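Local atomic coordinates of walker-Type ATPase (Pyrococcus abyssi, PDB entry 2QEN), a protein that binds ADP and magnesium and probably ATP through a P-loop, though its cellular role is unknown. Residues 210-215 against 226-231; 243-248 against 253-258; 214-219 against 247-252; 268-273 against 345-350. The protein carries 1 engineered substitution. All coordinates share one frame; numbering follows the deposited sequence.

Contact 1 (210-215 against 226-231); sequences EFLKRG and NEIEEA. With ADP (adenosine-5'-diphosphate), chain C.
L212 and I228 meet where the two helices are nearest, their CA atoms 6.9 Å apart. The tight part lies on the L212 side. Its branch carbon CD1 sits 3.9 Å from A231 CB and passes the backbone oxygen of I228 as well as that residue's CG2, which also meets L212 CB. F245 of helix 239-252 touches both L212 and A231, so the buried side is almost entirely hydrocarbon. The axes approach to 10.2 Å and run at 129°, nearer antiparallel than parallel, as two members of the small helical bundle that follows the P-loop core, an arrangement consistent with the lid of AAA+-like ATPases. The other side is looser. K213 brings just CG to I228 CD1, at 4.0 Å and crossing it at about a right angle, before its chain bends at chi3 and chi4 toward R217, a like charge. F211 turns its ring edge to the nucleotide instead: CG anti to the backbone N (chi1 -175°) carries CE2 to 3.5 Å from C2 of ADP, with the adenine N1 in the ring plane at its edge. With an alanine here, the adenine edge would probably lose its aromatic neighbour and F15 its edge-to-face partner.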
loop_
_atom_site.group_PDB
_atom_site.type_symbol
_atom_site.label_atom_id
_atom_site.label_comp_id
_atom_site.label_asym_id
_atom_site.label_seq_id
_atom_site.Cartn_x
_atom_site.Cartn_y
_atom_site.Cartn_z
ATOM N N GLU A 210 18.439 -12.650 6.749
ATOM C CA GLU A 210 19.147 -11.533 7.381
ATOM C C GLU A 210 18.266 -10.590 8.226
ATOM O O GLU A 210 18.706 -10.096 9.283
ATOM C CB GLU A 210 19.916 -10.732 6.327
ATOM C CG GLU A 210 21.120 -10.013 6.886
ATOM C CD GLU A 210 21.866 -10.852 7.914
ATOM O OE1 GLU A 210 22.574 -11.806 7.501
ATOM O OE2 GLU A 210 21.716 -10.549 9.132
ATOM N N PHE A 211 17.044 -10.353 7.748
ATOM C CA PHE A 211 16.029 -9.582 8.463
ATOM C C PHE A 211 15.763 -10.205 9.833
ATOM O O PHE A 211 15.903 -9.536 10.854
ATOM C CB PHE A 211 14.743 -9.526 7.614
ATOM C CG PHE A 211 13.655 -8.657 8.181
ATOM C CD1 PHE A 211 12.781 -9.145 9.168
ATOM C CD2 PHE A 211 13.466 -7.361 7.698
ATOM C CE1 PHE A 211 11.764 -8.341 9.695
ATOM C CE2 PHE A 211 12.456 -6.562 8.207
ATOM C CZ PHE A 211 11.596 -7.061 9.216
ATOM N N LEU A 212 15.402 -11.487 9.843
ATOM C CA LEU A 212 15.158 -12.231 11.075
ATOM C C LEU A 212 16.380 -12.295 11.989
ATOM O O LEU A 212 16.272 -12.092 13.202
ATOM C CB LEU A 212 14.674 -13.656 10.759
ATOM C CG LEU A 212 13.236 -13.768 10.235
ATOM C CD1 LEU A 212 12.850 -15.240 10.049
ATOM C CD2 LEU A 212 12.223 -13.030 11.170
ATOM N N LYS A 213 17.536 -12.569 11.397
ATOM C CA LYS A 213 18.806 -12.582 12.117
ATOM C C LYS A 213 19.075 -11.281 12.864
ATOM O O LYS A 213 19.414 -11.317 14.042
ATOM C CB LYS A 213 19.956 -12.908 11.162
ATOM C CG LYS A 213 20.095 -14.399 10.889
ATOM C CD LYS A 213 21.232 -14.728 9.909
ATOM C CE LYS A 213 22.596 -14.302 10.432
ATOM N NZ LYS A 213 22.820 -14.789 11.829
ATOM N N ARG A 214 18.916 -10.144 12.183
ATOM C CA ARG A 214 19.080 -8.826 12.808
ATOM C C ARG A 214 18.098 -8.634 13.975
ATOM O O ARG A 214 18.502 -8.214 15.065
ATOM C CB ARG A 214 18.936 -7.692 11.774
ATOM C CG ARG A 214 19.305 -6.322 12.305
ATOM C CD ARG A 214 19.224 -5.231 11.232
ATOM N NE ARG A 214 20.511 -4.955 10.579
ATOM C CZ ARG A 214 20.691 -4.033 9.630
ATOM N NH1 ARG A 214 19.665 -3.295 9.216
ATOM N NH2 ARG A 214 21.894 -3.840 9.091
ATOM N N GLY A 215 16.824 -8.966 13.748
ATOM C CA GLY A 215 15.787 -8.873 14.777
ATOM C C GLY A 215 16.113 -9.576 16.091
ATOM O O GLY A 215 15.856 -9.037 17.163
ATOM N N ASN A 226 18.319 -23.476 11.403
ATOM C CA ASN A 226 17.195 -24.195 10.804
ATOM C C ASN A 226 15.794 -23.637 11.134
ATOM O O ASN A 226 14.866 -23.814 10.349
ATOM C CB ASN A 226 17.278 -25.699 11.128
ATOM C CG ASN A 226 18.188 -26.473 10.151
ATOM O OD1 ASN A 226 18.540 -25.983 9.065
ATOM N ND2 ASN A 226 18.562 -27.693 10.538
ATOM N N GLU A 227 15.651 -22.972 12.284
ATOM C CA GLU A 227 14.387 -22.352 12.673
ATOM C C GLU A 227 14.126 -21.067 11.876
ATOM O O GLU A 227 12.986 -20.771 11.505
ATOM C CB GLU A 227 14.343 -22.049 14.183
ATOM C CG GLU A 227 14.321 -23.297 15.096
ATOM C CD GLU A 227 14.269 -22.934 16.581
ATOM O OE1 GLU A 227 13.744 -21.844 16.926
ATOM O OE2 GLU A 227 14.763 -23.735 17.408
ATOM N N ILE A 228 15.179 -20.296 11.635
ATOM C CA ILE A 228 15.073 -19.125 10.761
ATOM C C ILE A 228 14.785 -19.543 9.305
ATOM O O ILE A 228 13.924 -18.951 8.648
ATOM C CB ILE A 228 16.308 -18.174 10.912
ATOM C CG1 ILE A 228 16.162 -17.355 12.216
ATOM C CG2 ILE A 228 16.472 -17.245 9.675
ATOM C CD1 ILE A 228 17.454 -16.801 12.759
ATOM N N GLU A 229 15.470 -20.576 8.819
ATOM C CA GLU A 229 15.183 -21.128 7.488
ATOM C C GLU A 229 13.734 -21.589 7.361
ATOM O O GLU A 229 13.063 -21.263 6.383
ATOM C CB GLU A 229 16.133 -22.279 7.145
ATOM C CG GLU A 229 17.590 -21.889 7.231
ATOM C CD GLU A 229 18.473 -22.687 6.303
ATOM O OE1 GLU A 229 18.708 -23.891 6.585
ATOM O OE2 GLU A 229 18.943 -22.092 5.299
ATOM N N GLU A 230 13.252 -22.336 8.358
ATOM C CA GLU A 230 11.859 -22.794 8.378
ATOM C C GLU A 230 10.848 -21.628 8.417
ATOM O O GLU A 230 9.814 -21.675 7.762
ATOM C CB GLU A 230 11.629 -23.771 9.542
ATOM C CG GLU A 230 10.388 -24.648 9.408
ATOM C CD GLU A 230 10.628 -25.922 8.613
ATOM O OE1 GLU A 230 11.309 -26.858 9.111
ATOM O OE2 GLU A 230 10.115 -25.990 7.476
ATOM N N ALA A 231 11.139 -20.576 9.176
ATOM C CA ALA A 231 10.246 -19.409 9.216
ATOM C C ALA A 231 10.149 -18.718 7.842
ATOM O O ALA A 231 9.077 -18.299 7.427
ATOM C CB ALA A 231 10.689 -18.432 10.283
HETATM P PB ADP C . 2.130 -1.799 3.006
HETATM O O1B ADP C . 2.991 -2.171 1.824
HETATM O O2B ADP C . 1.988 -0.301 3.159
HETATM O O3B ADP C . 0.809 -2.517 3.108
HETATM P PA ADP C . 3.546 -1.559 5.591
HETATM O O1A ADP C . 4.554 -0.495 5.242
HETATM O O2A ADP C . 2.416 -1.250 6.522
HETATM O O3A ADP C . 2.987 -2.327 4.261
HETATM O "O5'" ADP C . 4.428 -2.771 6.198
HETATM C "C5'" ADP C . 3.864 -3.852 6.948
HETATM C "C4'" ADP C . 4.655 -3.987 8.255
HETATM O "O4'" ADP C . 5.898 -4.678 8.022
HETATM C "C3'" ADP C . 5.080 -2.669 8.900
HETATM O "O3'" ADP C . 4.140 -2.198 9.858
HETATM C "C2'" ADP C . 6.337 -3.026 9.627
HETATM O "O2'" ADP C . 5.924 -3.835 10.726
HETATM C "C1'" ADP C . 6.970 -4.043 8.726
HETATM N N9 ADP C . 7.954 -3.574 7.725
HETATM C C8 ADP C . 7.680 -3.311 6.434
HETATM N N7 ADP C . 8.801 -2.984 5.750
HETATM C C5 ADP C . 9.828 -3.036 6.618
HETATM C C6 ADP C . 11.286 -2.805 6.563
HETATM N N6 ADP C . 11.890 -2.445 5.407
HETATM N N1 ADP C . 11.998 -2.972 7.706
HETATM C C2 ADP C . 11.412 -3.315 8.858
HETATM N N3 ADP C . 10.095 -3.566 8.981
HETATM C C4 ADP C . 9.264 -3.438 7.919
#

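Contact 2 (243-248 against 253-258); sequences VVFGVE and GDFGRA
F245 overlaps both F255 and A258: CZ lies 3.8 Å from F255 CD1, and CE1 lies 3.9 Å from A258 CB. The two rings stand obliquely, centroids 5.8 Å apart and planes at 60°; in both residues CG lies anti to the backbone N (chi1 175° and 177°), which brings the two rings together. Further along the helix, E248 sets CB 3.6 Å from A258 O, while its chain bends at chi2 and the carboxylate has a weak, long ion pair with R261. These contacts close a tight connection between helices 239-252 and 255-280. G253 turns the chain at positive phi, and D254 is the N-cap of the second helix, OD2 accepting from R257 N at 2.8 Å. A serine in place of F245 would probably open a gap beside A258 and L212 and let the F255 ring turn. No hydrogen bond spans the two segments, so what joins them is mainly apolar contact; the D254 cap works within the second segment.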
loop_
_atom_site.group_PDB
_atom_site.type_symbol
_atom_site.label_atom_id
_atom_site.label_comp_id
_atom_site.label_asym_id
_atom_site.label_seq_id
_atom_site.Cartn_x
_atom_site.Cartn_y
_atom_site.Cartn_z
ATOM N N VAL A 243 7.947 -9.618 10.845
ATOM C CA VAL A 243 7.879 -8.858 12.108
ATOM C C VAL A 243 6.918 -9.475 13.140
ATOM O O VAL A 243 7.266 -9.564 14.311
ATOM C CB VAL A 243 7.571 -7.344 11.889
ATOM C CG1 VAL A 243 7.292 -6.630 13.231
ATOM C CG2 VAL A 243 8.732 -6.653 11.185
ATOM N N VAL A 244 5.725 -9.885 12.721
ATOM C CA VAL A 244 4.772 -10.578 13.614
ATOM C C VAL A 244 5.417 -11.837 14.209
ATOM O O VAL A 244 5.301 -12.090 15.410
ATOM C CB VAL A 244 3.447 -10.991 12.880
ATOM C CG1 VAL A 244 2.600 -11.924 13.760
ATOM C CG2 VAL A 244 2.634 -9.743 12.435
ATOM N N PHE A 245 6.075 -12.623 13.362
ATOM C CA PHE A 245 6.814 -13.811 13.808
ATOM C C PHE A 245 7.919 -13.466 14.825
ATOM O O PHE A 245 8.028 -14.112 15.865
ATOM C CB PHE A 245 7.400 -14.573 12.614
ATOM C CG PHE A 245 8.268 -15.737 13.021
ATOM C CD1 PHE A 245 7.681 -16.941 13.449
ATOM C CD2 PHE A 245 9.667 -15.619 13.010
ATOM C CE1 PHE A 245 8.474 -18.003 13.869
ATOM C CE2 PHE A 245 10.466 -16.670 13.447
ATOM C CZ PHE A 245 9.885 -17.867 13.856
ATOM N N GLY A 246 8.728 -12.448 14.519
ATOM C CA GLY A 246 9.812 -12.021 15.398
ATOM C C GLY A 246 9.302 -11.646 16.784
ATOM O O GLY A 246 9.805 -12.129 17.773
ATOM N N VAL A 247 8.283 -10.791 16.830
ATOM C CA VAL A 247 7.535 -10.484 18.059
ATOM C C VAL A 247 7.031 -11.736 18.802
ATOM O O VAL A 247 7.282 -11.887 19.995
ATOM C CB VAL A 247 6.352 -9.498 17.753
ATOM C CG1 VAL A 247 5.436 -9.284 18.982
ATOM C CG2 VAL A 247 6.907 -8.134 17.257
ATOM N N GLU A 248 6.319 -12.624 18.108
ATOM C CA GLU A 248 5.766 -13.843 18.745
ATOM C C GLU A 248 6.849 -14.773 19.280
ATOM O O GLU A 248 6.671 -15.396 20.315
ATOM C CB GLU A 248 4.827 -14.598 17.789
ATOM C CG GLU A 248 3.490 -13.894 17.508
ATOM C CD GLU A 248 2.746 -13.516 18.791
ATOM O OE1 GLU A 248 2.908 -14.224 19.805
ATOM O OE2 GLU A 248 2.005 -12.500 18.799
ATOM N N GLY A 253 9.270 -17.904 22.783
ATOM C CA GLY A 253 10.549 -18.619 22.964
ATOM C C GLY A 253 10.666 -19.950 22.244
ATOM O O GLY A 253 11.577 -20.737 22.521
ATOM N N ASP A 254 9.767 -20.195 21.290
ATOM C CA ASP A 254 9.667 -21.508 20.656
ATOM C C ASP A 254 9.204 -21.360 19.204
ATOM O O ASP A 254 8.278 -20.577 18.918
ATOM C CB ASP A 254 8.707 -22.384 21.461
ATOM C CG ASP A 254 8.422 -23.715 20.791
ATOM O OD1 ASP A 254 9.284 -24.597 20.861
ATOM O OD2 ASP A 254 7.334 -23.877 20.198
ATOM N N PHE A 255 9.863 -22.085 18.291
ATOM C CA PHE A 255 9.502 -21.985 16.878
ATOM C C PHE A 255 8.047 -22.379 16.625
ATOM O O PHE A 255 7.330 -21.645 15.965
ATOM C CB PHE A 255 10.420 -22.774 15.929
ATOM C CG PHE A 255 9.967 -22.692 14.499
ATOM C CD1 PHE A 255 10.311 -21.598 13.711
ATOM C CD2 PHE A 255 9.128 -23.667 13.960
ATOM C CE1 PHE A 255 9.849 -21.487 12.418
ATOM C CE2 PHE A 255 8.670 -23.565 12.654
ATOM C CZ PHE A 255 9.026 -22.460 11.889
ATOM N N GLY A 256 7.633 -23.538 17.130
ATOM C CA GLY A 256 6.264 -24.017 16.936
ATOM C C GLY A 256 5.189 -23.049 17.413
ATOM O O GLY A 256 4.290 -22.713 16.651
ATOM N N ARG A 257 5.296 -22.607 18.669
ATOM C CA ARG A 257 4.318 -21.694 19.275
ATOM C C ARG A 257 4.342 -20.290 18.667
ATOM O O ARG A 257 3.289 -19.693 18.458
ATOM C CB ARG A 257 4.488 -21.616 20.802
ATOM C CG ARG A 257 3.858 -22.770 21.529
ATOM C CD ARG A 257 3.909 -22.581 23.044
ATOM N NE ARG A 257 5.263 -22.302 23.525
ATOM C CZ ARG A 257 6.165 -23.230 23.830
ATOM N NH1 ARG A 257 5.874 -24.521 23.740
ATOM N NH2 ARG A 257 7.363 -22.857 24.263
ATOM N N ALA A 258 5.533 -19.773 18.366
ATOM C CA ALA A 258 5.640 -18.493 17.635
ATOM C C ALA A 258 4.977 -18.537 16.254
ATOM O O ALA A 258 4.304 -17.583 15.846
ATOM C CB ALA A 258 7.080 -18.075 17.496
#

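Contact 3 (214-219 against 247-252); sequences RGFREV and VEYLRN
The end of helix 205-217 comes up to the last turns of helix 239-252, the CA atoms of F216 and L250, 8.2 Å apart, being the nearest pair. The centre of the contact is a T-shaped stack in the helical bundle beside the nucleotide-binding core. F216 presents its CE1-CZ edge to the face of Y249, with the centroids 5.2 Å apart and the planes at 72°. CE1 comes within 3.6 Å of Y249 CD1, and Y249 CB sits in the plane of the F216 ring, at its edge, so the phenyl edge meets CB, CG and CD1 of the tyrosine. Having CG anti to the carbonyl carbon (chi1 -67°) is what swings F216 across to its partner. Y249 is fixed at its far end too, since its OH is hydrogen-bonded to E227 on helix 225-235, while F3 makes a second edge-to-face pair with F216. Toward the surface the contact becomes aliphatic. V219 and L250 reach for each other tip to tip, CG2 to CD2 at 3.6 Å, and the same CD2 lies 4.1 Å from F216 CD1. At the end of helix 239-252, N252 folds back on its own chain: ND2 donates to E248 O at 2.8 Å with an N-H...O angle of 158°, in the carbonyl plane and on a lone pair.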
loop_
_atom_site.group_PDB
_atom_site.type_symbol
_atom_site.label_atom_id
_atom_site.label_comp_id
_atom_site.label_asym_id
_atom_site.label_seq_id
_atom_site.Cartn_x
_atom_site.Cartn_y
_atom_site.Cartn_z
ATOM N N ARG A 214 18.916 -10.144 12.183
ATOM C CA ARG A 214 19.080 -8.826 12.808
ATOM C C ARG A 214 18.098 -8.634 13.975
ATOM O O ARG A 214 18.502 -8.214 15.065
ATOM C CB ARG A 214 18.936 -7.692 11.774
ATOM C CG ARG A 214 19.305 -6.322 12.305
ATOM C CD ARG A 214 19.224 -5.231 11.232
ATOM N NE ARG A 214 20.511 -4.955 10.579
ATOM C CZ ARG A 214 20.691 -4.033 9.630
ATOM N NH1 ARG A 214 19.665 -3.295 9.216
ATOM N NH2 ARG A 214 21.894 -3.840 9.091
ATOM N N GLY A 215 16.824 -8.966 13.748
ATOM C CA GLY A 215 15.787 -8.873 14.777
ATOM C C GLY A 215 16.113 -9.576 16.091
ATOM O O GLY A 215 15.856 -9.037 17.163
ATOM N N PHE A 216 16.674 -10.779 16.005
ATOM C CA PHE A 216 17.062 -11.556 17.183
ATOM C C PHE A 216 18.380 -11.062 17.790
ATOM O O PHE A 216 18.549 -11.064 19.010
ATOM C CB PHE A 216 17.127 -13.047 16.847
ATOM C CG PHE A 216 15.783 -13.655 16.526
ATOM C CD1 PHE A 216 14.782 -13.722 17.498
ATOM C CD2 PHE A 216 15.514 -14.166 15.253
ATOM C CE1 PHE A 216 13.525 -14.277 17.204
ATOM C CE2 PHE A 216 14.259 -14.721 14.956
ATOM C CZ PHE A 216 13.272 -14.780 15.938
ATOM N N ARG A 217 19.294 -10.618 16.930
ATOM C CA ARG A 217 20.562 -10.028 17.352
ATOM C C ARG A 217 20.351 -8.823 18.274
ATOM O O ARG A 217 21.038 -8.691 19.296
ATOM C CB ARG A 217 21.387 -9.627 16.125
ATOM C CG ARG A 217 22.865 -9.448 16.400
ATOM C CD ARG A 217 23.666 -9.199 15.119
ATOM N NE ARG A 217 23.970 -10.439 14.393
ATOM C CZ ARG A 217 23.459 -10.775 13.207
ATOM N NH1 ARG A 217 22.606 -9.964 12.574
ATOM N NH2 ARG A 217 23.819 -11.925 12.646
ATOM N N GLU A 218 19.395 -7.960 17.913
ATOM C CA GLU A 218 19.073 -6.741 18.674
ATOM C C GLU A 218 18.682 -7.001 20.135
ATOM O O GLU A 218 18.804 -6.111 20.968
ATOM C CB GLU A 218 17.972 -5.921 17.970
ATOM C CG GLU A 218 18.395 -5.281 16.645
ATOM C CD GLU A 218 17.251 -4.570 15.916
ATOM O OE1 GLU A 218 16.067 -4.847 16.218
ATOM O OE2 GLU A 218 17.538 -3.730 15.032
ATOM N N VAL A 219 18.206 -8.206 20.440
ATOM C CA VAL A 219 17.894 -8.587 21.829
ATOM C C VAL A 219 18.806 -9.701 22.356
ATOM O O VAL A 219 18.421 -10.449 23.263
ATOM C CB VAL A 219 16.396 -8.992 22.015
ATOM C CG1 VAL A 219 15.465 -7.783 21.790
ATOM C CG2 VAL A 219 16.026 -10.151 21.099
ATOM N N VAL A 247 8.283 -10.791 16.830
ATOM C CA VAL A 247 7.535 -10.484 18.059
ATOM C C VAL A 247 7.031 -11.736 18.802
ATOM O O VAL A 247 7.282 -11.887 19.995
ATOM C CB VAL A 247 6.352 -9.498 17.753
ATOM C CG1 VAL A 247 5.436 -9.284 18.982
ATOM C CG2 VAL A 247 6.907 -8.134 17.257
ATOM N N GLU A 248 6.319 -12.624 18.108
ATOM C CA GLU A 248 5.766 -13.843 18.745
ATOM C C GLU A 248 6.849 -14.773 19.280
ATOM O O GLU A 248 6.671 -15.396 20.315
ATOM C CB GLU A 248 4.827 -14.598 17.789
ATOM C CG GLU A 248 3.490 -13.894 17.508
ATOM C CD GLU A 248 2.746 -13.516 18.791
ATOM O OE1 GLU A 248 2.908 -14.224 19.805
ATOM O OE2 GLU A 248 2.005 -12.500 18.799
ATOM N N TYR A 249 7.988 -14.827 18.594
ATOM C CA TYR A 249 9.110 -15.625 19.058
ATOM C C TYR A 249 9.717 -15.071 20.337
ATOM O O TYR A 249 10.020 -15.842 21.238
ATOM C CB TYR A 249 10.182 -15.814 17.959
ATOM C CG TYR A 249 11.098 -17.008 18.208
ATOM C CD1 TYR A 249 12.100 -16.958 19.189
ATOM C CD2 TYR A 249 10.981 -18.171 17.458
ATOM C CE1 TYR A 249 12.949 -18.057 19.430
ATOM C CE2 TYR A 249 11.828 -19.263 17.678
ATOM C CZ TYR A 249 12.810 -19.194 18.667
ATOM O OH TYR A 249 13.637 -20.274 18.897
ATOM N N LEU A 250 9.872 -13.744 20.418
ATOM C CA LEU A 250 10.386 -13.073 21.622
ATOM C C LEU A 250 9.461 -13.276 22.831
ATOM O O LEU A 250 9.912 -13.383 23.970
ATOM C CB LEU A 250 10.543 -11.561 21.367
ATOM C CG LEU A 250 11.638 -11.077 20.403
ATOM C CD1 LEU A 250 11.875 -9.575 20.570
ATOM C CD2 LEU A 250 12.932 -11.828 20.599
ATOM N N ARG A 251 8.163 -13.321 22.564
ATOM C CA ARG A 251 7.166 -13.507 23.593
ATOM C C ARG A 251 6.994 -14.981 24.028
ATOM O O ARG A 251 6.611 -15.243 25.153
ATOM C CB ARG A 251 5.847 -12.912 23.099
ATOM C CG ARG A 251 5.894 -11.389 23.080
ATOM C CD ARG A 251 4.685 -10.779 22.419
ATOM N NE ARG A 251 4.700 -9.341 22.652
ATOM C CZ ARG A 251 3.713 -8.508 22.348
ATOM N NH1 ARG A 251 2.612 -8.952 21.779
ATOM N NH2 ARG A 251 3.839 -7.221 22.630
ATOM N N ASN A 252 7.282 -15.919 23.120
ATOM C CA ASN A 252 6.956 -17.329 23.324
ATOM C C ASN A 252 8.142 -18.283 23.399
ATOM O O ASN A 252 8.012 -19.361 23.972
ATOM C CB ASN A 252 5.980 -17.792 22.238
ATOM C CG ASN A 252 4.623 -17.170 22.401
ATOM O OD1 ASN A 252 3.830 -17.634 23.211
ATOM N ND2 ASN A 252 4.361 -16.074 21.666
#

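Contact 4 (268-273 against 345-350); sequences GLIMGE and ATVLRI
I270 and V347 point at each other from facing helices, CA atoms 7.6 Å apart, and their branches pair two by two. The delta methyl CD1 of I270 rests against V347 CG2 at 3.8 Å, while the gamma methyl CG2 of I270 meets V347 CG1 at 3.9 Å. The two side chains cross obliquely, and the pairing follows from matching torsions: in V347, CG1 is anti to the backbone N (chi1 168°) and CG2 is anti to the carbonyl carbon, and in I270 the branches CG2 and CG1 hold those same two positions. Each residue thus offers a two-pronged face to the other. M271 adds a looser flank. It starts off alongside the contact, and SD comes to 4.5 Å from V347 CG1, at the exposed margin of the pair. Nothing polar bridges the two segments. E273, one turn on from I270, makes a salt bridge to R41, a residue that binds ADP, so this helix also reaches toward the nucleotide site. W241 of helix 239-252 also touches I270. The long helix 255-280 here backs onto helix 342-348, which follows the two-stranded hairpin 330-339 of the predicted winged helix-turn-helix region, and L348 packs on L288 and A292 of helix 282-292, with its carbonyl oxygen accepting from R289 NE.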
loop_
_atom_site.group_PDB
_atom_site.type_symbol
_atom_site.label_atom_id
_atom_site.label_comp_id
_atom_site.label_asym_id
_atom_site.label_seq_id
_atom_site.Cartn_x
_atom_site.Cartn_y
_atom_site.Cartn_z
ATOM N N GLY A 268 -6.678 -13.936 11.382
ATOM C CA GLY A 268 -7.629 -12.923 11.843
ATOM C C GLY A 268 -7.783 -11.775 10.864
ATOM O O GLY A 268 -8.889 -11.453 10.433
ATOM N N LEU A 269 -6.660 -11.176 10.494
ATOM C CA LEU A 269 -6.635 -10.037 9.573
ATOM C C LEU A 269 -7.159 -10.407 8.178
ATOM O O LEU A 269 -8.036 -9.723 7.618
ATOM C CB LEU A 269 -5.213 -9.462 9.489
ATOM C CG LEU A 269 -4.551 -8.958 10.781
ATOM C CD1 LEU A 269 -3.062 -8.695 10.558
ATOM C CD2 LEU A 269 -5.216 -7.694 11.314
ATOM N N ILE A 270 -6.647 -11.514 7.640
ATOM C CA ILE A 270 -7.020 -11.982 6.301
ATOM C C ILE A 270 -8.499 -12.364 6.218
ATOM O O ILE A 270 -9.155 -12.141 5.195
ATOM C CB ILE A 270 -6.080 -13.134 5.840
ATOM C CG1 ILE A 270 -4.663 -12.578 5.650
ATOM C CG2 ILE A 270 -6.600 -13.819 4.558
ATOM C CD1 ILE A 270 -3.554 -13.579 5.826
ATOM N N MET A 271 -9.024 -12.919 7.305
ATOM C CA MET A 271 -10.429 -13.305 7.364
ATOM C C MET A 271 -11.316 -12.066 7.284
ATOM O O MET A 271 -12.396 -12.101 6.678
ATOM C CB MET A 271 -10.720 -14.082 8.647
ATOM C CG MET A 271 -11.511 -15.354 8.433
ATOM S SD MET A 271 -10.592 -16.579 7.470
ATOM C CE MET A 271 -11.905 -17.251 6.452
ATOM N N GLY A 272 -10.842 -10.979 7.900
ATOM C CA GLY A 272 -11.535 -9.682 7.899
ATOM C C GLY A 272 -11.659 -9.126 6.492
ATOM O O GLY A 272 -12.719 -8.644 6.104
ATOM N N GLU A 273 -10.565 -9.201 5.736
ATOM C CA GLU A 273 -10.534 -8.805 4.330
ATOM C C GLU A 273 -11.330 -9.750 3.423
ATOM O O GLU A 273 -11.957 -9.305 2.460
ATOM C CB GLU A 273 -9.101 -8.729 3.830
ATOM C CG GLU A 273 -8.274 -7.664 4.485
ATOM C CD GLU A 273 -6.805 -8.018 4.544
ATOM O OE1 GLU A 273 -6.320 -8.769 3.669
ATOM O OE2 GLU A 273 -6.132 -7.537 5.478
ATOM N N ALA A 345 -2.335 -17.737 1.169
ATOM C CA ALA A 345 -2.535 -19.115 0.734
ATOM C C ALA A 345 -2.611 -20.121 1.910
ATOM O O ALA A 345 -3.508 -20.974 1.951
ATOM C CB ALA A 345 -1.452 -19.517 -0.280
ATOM N N THR A 346 -1.678 -20.012 2.861
ATOM C CA THR A 346 -1.680 -20.840 4.078
ATOM C C THR A 346 -2.994 -20.712 4.858
ATOM O O THR A 346 -3.576 -21.714 5.259
ATOM C CB THR A 346 -0.463 -20.517 4.978
ATOM O OG1 THR A 346 0.741 -20.815 4.257
ATOM C CG2 THR A 346 -0.473 -21.335 6.283
ATOM N N VAL A 347 -3.462 -19.477 5.034
ATOM C CA VAL A 347 -4.732 -19.170 5.715
ATOM C C VAL A 347 -5.963 -19.715 4.967
ATOM O O VAL A 347 -6.871 -20.259 5.589
ATOM C CB VAL A 347 -4.872 -17.624 5.981
ATOM C CG1 VAL A 347 -6.298 -17.242 6.408
ATOM C CG2 VAL A 347 -3.862 -17.157 7.022
ATOM N N LEU A 348 -5.986 -19.582 3.643
ATOM C CA LEU A 348 -7.084 -20.153 2.823
ATOM C C LEU A 348 -7.168 -21.693 2.819
ATOM O O LEU A 348 -8.238 -22.240 2.620
ATOM C CB LEU A 348 -7.050 -19.628 1.381
ATOM C CG LEU A 348 -7.324 -18.142 1.123
ATOM C CD1 LEU A 348 -6.603 -17.719 -0.142
ATOM C CD2 LEU A 348 -8.825 -17.832 1.029
ATOM N N ARG A 349 -6.041 -22.374 3.029
ATOM C CA ARG A 349 -6.028 -23.837 3.159
ATOM C C ARG A 349 -6.451 -24.255 4.563
ATOM O O ARG A 349 -6.623 -25.441 4.838
ATOM C CB ARG A 349 -4.645 -24.412 2.843
ATOM C CG ARG A 349 -4.284 -24.400 1.377
ATOM C CD ARG A 349 -3.026 -25.202 1.134
ATOM N NE ARG A 349 -1.820 -24.540 1.633
ATOM C CZ ARG A 349 -1.097 -23.655 0.949
ATOM N NH1 ARG A 349 -1.451 -23.294 -0.285
ATOM N NH2 ARG A 349 -0.015 -23.128 1.511
ATOM N N ILE A 350 -6.604 -23.242 5.421
ATOM C CA ILE A 350 -7.083 -23.294 6.813
ATOM C C ILE A 350 -5.930 -23.309 7.832
ATOM O O ILE A 350 -5.283 -24.332 8.066
ATOM C CB ILE A 350 -8.177 -24.365 7.073
ATOM C CG1 ILE A 350 -9.445 -24.030 6.275
ATOM C CG2 ILE A 350 -8.527 -24.446 8.572
ATOM C CD1 ILE A 350 -10.425 -25.223 6.111
ATOM O OXT ILE A 350 -5.617 -22.268 8.436
#

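In the fold
Contacts 1, 2 and 3 cluster in one helical bundle, their centres 8 to 11 Å apart. Contacts 1 and 3 share helix 205-217, contacts 2 and 3 share helix 239-252, and F255 of contact 2 packs on helix 225-235 of contact 1. Contact 4 stands apart, touching none of them, but helix 255-280 runs from contact 2 down to it and joins the bundle to the predicted winged-helix region. Contacts 1, 2 and 4 are largely buried, whereas contact 3 is only partly buried, V219 and L250 lying nearer the surface. Aliphatic packing dominates contacts 1 and 4; contact 2 mixes an aromatic pair with A258 and E248, and contact 3 turns on a T-shaped pair. Contacts 1 and 2 each bring one residue, F211 and V243, to the ADP pocket.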